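Local coordinates for endoglucanase (Acetivibrio cellulolyticus, PDB 5NRM), which binds a Cel5 dockerin (here an engineered variant) through its type I cohesin domain, one module of a scaffoldin that as a whole probably hydrolyses beta-1,4-glucosidic bonds in cellulose, at residues Gly51-Gly54 against Ser55-Asn59; Phe99-Lys102 against Ser103-Ile107. One frame throughout, in Å; residues are numbered along the deposited sequence.

Contact 1 (Gly51-Gly54 against Ser55-Asn59); sequences GDAG and SIVTN
Ala53 and Val57 meet across a tight reversal of the chain, with methyl CB of Ala53 4.0 Å from CB of Val57 and equally close to its CG1 branch. CG1 reaches the alanine because it stands anti to the backbone N (chi1 176°). The other branch, CG2, turns back over the glycine that opens the turn and lies 3.6 Å from Gly54 O. Gly54 is buried and has no side chain, so the valine carbons meet its backbone directly.

The link beneath these methyls is a type I beta turn from Gly54 to Val57. Val57 N donates to Gly54 O over 3.1 Å, nearly straight at 165° about the hydrogen, although the nitrogen sits 45° above the carbonyl plane. Ile56 N is as near to that oxygen, but its angle is too poor for a bond. Ser55 and Ile56 fill the two central corners. The small, polar serine is at the exposed one, while Ile56 lays its side chain inward on Phe94.

Farther out, strand 92-101 holds the turn at its first residue and at one corner: Gly54 forms a backbone hydrogen bond with Phe94, and Ile56 with Val93. Ala53 and Val57 share Phe64 as a neighbour, and Val57 also packs on Phe78 and Phe94. Thr58 follows with its hydroxyl oxygen OG1 hydrogen-bonded to Gly86 O.

The beta turn thus ends strand 46-53 with its polar backbone paired across the bend, while a branched aliphatic residue and an alanine close together over one side. Because the turn's carbonyl is satisfied by Val57 N, the chain can reverse beside the aromatic interior of the cohesin domain, leading on to helix 60-63, without leaving that oxygen unpaired in a nonpolar setting.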
loop_
_atom_site.group_PDB
_atom_site.type_symbol
_atom_site.label_atom_id
_atom_site.label_comp_id
_atom_site.label_asym_id
_atom_site.label_seq_id
_atom_site.Cartn_x
_atom_site.Cartn_y
_atom_site.Cartn_z
ATOM N N GLY A 51 10.410 -5.041 -4.286
ATOM C CA GLY A 51 10.011 -3.794 -3.705
ATOM C C GLY A 51 10.311 -3.803 -2.248
ATOM O O GLY A 51 9.971 -4.787 -1.571
ATOM N N ASP A 52 10.930 -2.723 -1.785
ATOM C CA ASP A 52 11.405 -2.614 -0.410
ATOM C C ASP A 52 10.796 -1.448 0.291
ATOM O O ASP A 52 10.560 -0.401 -0.255
ATOM C CB ASP A 52 12.942 -2.492 -0.405
ATOM C CG ASP A 52 13.644 -3.737 -0.903
ATOM O OD1 ASP A 52 13.277 -4.820 -0.399
ATOM O OD2 ASP A 52 14.552 -3.577 -1.730
ATOM N N ALA A 53 10.640 -1.605 1.599
ATOM C CA ALA A 53 10.148 -0.510 2.449
ATOM C C ALA A 53 11.172 0.614 2.413
ATOM O O ALA A 53 12.362 0.341 2.406
ATOM C CB ALA A 53 9.989 -0.989 3.864
ATOM N N GLY A 54 10.697 1.829 2.357
ATOM C CA GLY A 54 11.536 2.985 2.404
ATOM C C GLY A 54 11.901 3.340 3.825
ATOM O O GLY A 54 11.376 2.777 4.789
ATOM N N SER A 55 12.819 4.285 3.942
ATOM C CA SER A 55 13.425 4.590 5.227
ATOM C C SER A 55 12.438 5.141 6.264
ATOM O O SER A 55 12.731 5.027 7.473
ATOM C CB SER A 55 14.616 5.551 5.123
ATOM O OG SER A 55 14.146 6.823 4.839
ATOM N N ILE A 56 11.287 5.661 5.863
ATOM C CA ILE A 56 10.351 6.215 6.821
ATOM C C ILE A 56 9.452 5.145 7.447
ATOM O O ILE A 56 8.692 5.462 8.382
ATOM C CB ILE A 56 9.459 7.309 6.168
ATOM C CG1 ILE A 56 8.346 6.716 5.285
ATOM C CG2 ILE A 56 10.387 8.356 5.492
ATOM C CD1 ILE A 56 7.493 7.740 4.548
ATOM N N VAL A 57 9.474 3.915 6.924
ATOM C CA VAL A 57 8.592 2.887 7.352
ATOM C C VAL A 57 9.025 2.244 8.671
ATOM O O VAL A 57 10.155 1.804 8.850
ATOM C CB VAL A 57 8.407 1.830 6.215
ATOM C CG1 VAL A 57 7.537 0.611 6.637
ATOM C CG2 VAL A 57 7.834 2.466 4.960
ATOM N N THR A 58 8.089 2.160 9.637
ATOM C CA THR A 58 8.313 1.482 10.889
ATOM C C THR A 58 8.241 -0.038 10.718
ATOM O O THR A 58 7.469 -0.536 9.943
ATOM C CB THR A 58 7.301 1.928 11.941
ATOM O OG1 THR A 58 5.989 1.781 11.371
ATOM C CG2 THR A 58 7.556 3.429 12.312
ATOM N N ASN A 59 9.125 -0.716 11.435
ATOM C CA ASN A 59 9.141 -2.188 11.552
ATOM C C ASN A 59 8.663 -2.877 10.278
ATOM O O ASN A 59 7.677 -3.643 10.315
ATOM C CB ASN A 59 8.271 -2.569 12.733
ATOM C CG ASN A 59 8.579 -3.943 13.298
ATOM O OD1 ASN A 59 9.651 -4.464 13.081
ATOM N ND2 ASN A 59 7.638 -4.511 14.061
#

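Contact 2 (Phe99-Lys102 against Ser103-Ile107); sequences FNIK and SSAAI
Lys102 and Ala105 bracket a type I beta turn, entered directly from the end of strand 92-101. Ala105 N donates to Lys102 O over 3.2 Å, with an angle of 164° at the hydrogen. The donor lies well above the carbonyl plane, 56° out of it, and so does not sit on a lone pair. Ser103 and Ser104 take the two middle positions. Ser104 N is also 3.2 Å from Lys102 O, yet it points too poorly to bond. Serine fits both corners, being short and polar where the chain faces solvent.

Inside the bend, the methyl of Ala105 comes to 3.4 Å from Lys102 O, on the same carbonyl that its own N-H engages. It also approaches Ile101, where CG2 and Ala105 CB are 4.4 Å apart, a loose apolar contact. Alanine is small enough to sit there beside the peptide, and both residues are drawn to Leu140 of strand 132-140. The branched aliphatic side chain of Ile101 suits its buried site among Leu46, Val18 and Val138.

Lys102 goes the other way. Its CG is anti to its own carbonyl carbon (chi1 -63°), and from there the chain runs extended, carrying NZ away from the turn to a hydrogen bond with Ala43 O. The backbone of Lys102 pairs with Lys45 in the same neighbourhood. Beyond the turn, Ala106 O accepts from Ser109 OG.

The residues therefore divide by chemistry: Ile101 and Ala105 lie toward the sheet, at Leu140, the serine hydroxyls line the outer corner, and the long lysine tethers its charged end to a backbone oxygen. A single backbone hydrogen bond closes the turn itself, with weak methyl packing beside it.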
loop_
_atom_site.group_PDB
_atom_site.type_symbol
_atom_site.label_atom_id
_atom_site.label_comp_id
_atom_site.label_asym_id
_atom_site.label_seq_id
_atom_site.Cartn_x
_atom_site.Cartn_y
_atom_site.Cartn_z
ATOM N N PHE A 99 13.506 -2.360 -10.505
ATOM C CA PHE A 99 13.304 -2.903 -11.824
ATOM C C PHE A 99 14.631 -3.196 -12.531
ATOM O O PHE A 99 15.628 -2.547 -12.284
ATOM C CB PHE A 99 12.577 -1.835 -12.665
ATOM C CG PHE A 99 11.210 -1.464 -12.140
ATOM C CD1 PHE A 99 10.098 -2.267 -12.394
ATOM C CD2 PHE A 99 11.073 -0.319 -11.347
ATOM C CE1 PHE A 99 8.842 -1.834 -11.929
ATOM C CE2 PHE A 99 9.848 0.099 -10.917
ATOM C CZ PHE A 99 8.740 -0.703 -11.164
ATOM N N ASN A 100 14.579 -4.084 -13.537
ATOM C CA ASN A 100 15.567 -4.136 -14.597
ATOM C C ASN A 100 14.919 -3.471 -15.826
ATOM O O ASN A 100 13.765 -3.758 -16.137
ATOM C CB ASN A 100 15.896 -5.573 -14.901
ATOM C CG ASN A 100 16.756 -6.239 -13.853
ATOM O OD1 ASN A 100 17.520 -5.592 -13.140
ATOM N ND2 ASN A 100 16.583 -7.529 -13.710
ATOM N N ILE A 101 15.631 -2.555 -16.473
ATOM C CA ILE A 101 15.191 -1.934 -17.652
ATOM C C ILE A 101 15.480 -2.855 -18.806
ATOM O O ILE A 101 16.665 -3.198 -19.040
ATOM C CB ILE A 101 15.891 -0.571 -17.858
ATOM C CG1 ILE A 101 15.681 0.348 -16.661
ATOM C CG2 ILE A 101 15.309 0.108 -19.105
ATOM C CD1 ILE A 101 16.551 1.571 -16.622
ATOM N N LYS A 102 14.466 -3.184 -19.629
ATOM C CA LYS A 102 14.663 -4.088 -20.716
ATOM C C LYS A 102 15.705 -3.508 -21.703
ATOM O O LYS A 102 15.659 -2.314 -22.034
ATOM C CB LYS A 102 13.349 -4.440 -21.407
ATOM C CG LYS A 102 12.453 -5.172 -20.416
ATOM C CD LYS A 102 11.151 -5.628 -21.077
ATOM C CE LYS A 102 10.306 -6.518 -20.180
ATOM N NZ LYS A 102 8.994 -6.841 -20.855
ATOM N N SER A 103 16.554 -4.385 -22.213
ATOM C CA SER A 103 17.607 -3.963 -23.144
ATOM C C SER A 103 17.066 -3.433 -24.473
ATOM O O SER A 103 17.759 -2.643 -25.091
ATOM C CB SER A 103 18.629 -5.084 -23.415
ATOM O OG SER A 103 17.947 -6.299 -23.803
ATOM N N SER A 104 15.831 -3.781 -24.850
ATOM C CA SER A 104 15.156 -3.332 -26.079
ATOM C C SER A 104 14.612 -1.929 -26.018
ATOM O O SER A 104 14.260 -1.390 -27.033
ATOM C CB SER A 104 13.943 -4.222 -26.377
ATOM O OG SER A 104 13.008 -4.109 -25.311
ATOM N N ALA A 105 14.491 -1.373 -24.815
ATOM C CA ALA A 105 13.819 -0.115 -24.646
ATOM C C ALA A 105 14.644 1.024 -25.257
ATOM O O ALA A 105 15.847 1.079 -25.081
ATOM C CB ALA A 105 13.534 0.133 -23.178
ATOM N N ALA A 106 13.983 1.937 -25.979
ATOM C CA ALA A 106 14.662 2.973 -26.729
ATOM C C ALA A 106 15.186 4.067 -25.823
ATOM O O ALA A 106 14.442 4.569 -24.979
ATOM C CB ALA A 106 13.682 3.597 -27.749
ATOM N N ILE A 107 16.429 4.476 -26.040
ATOM C CA ILE A 107 17.017 5.664 -25.396
ATOM C C ILE A 107 16.218 6.904 -25.731
ATOM O O ILE A 107 15.769 7.096 -26.871
ATOM C CB ILE A 107 18.534 5.828 -25.757
ATOM C CG1 ILE A 107 19.377 4.840 -24.924
ATOM C CG2 ILE A 107 19.072 7.240 -25.523
ATOM C CD1 ILE A 107 19.587 3.545 -25.640
#

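How the contacts relate
Contacts 1 and 2 are two type I turns that end neighbouring antiparallel strands, 46-53 and 92-101, of the cohesin beta-sandwich. Because the strands run in opposite directions, the turns leave from opposite ends of the pair, and their centres are 26 Å apart. The segments nevertheless approach to about 7 Å at their nearest atoms, without touching, at their starting ends, Gly51 and Phe99, from which they diverge. Contact 1 precedes contact 2 along the chain. Contact 1 is the more buried, packed against aromatic residues, whereas contact 2 lies at the surface. Neither set of segments is touched by the other protein chain of the complex, so neither takes a direct part in the contact with the dockerin.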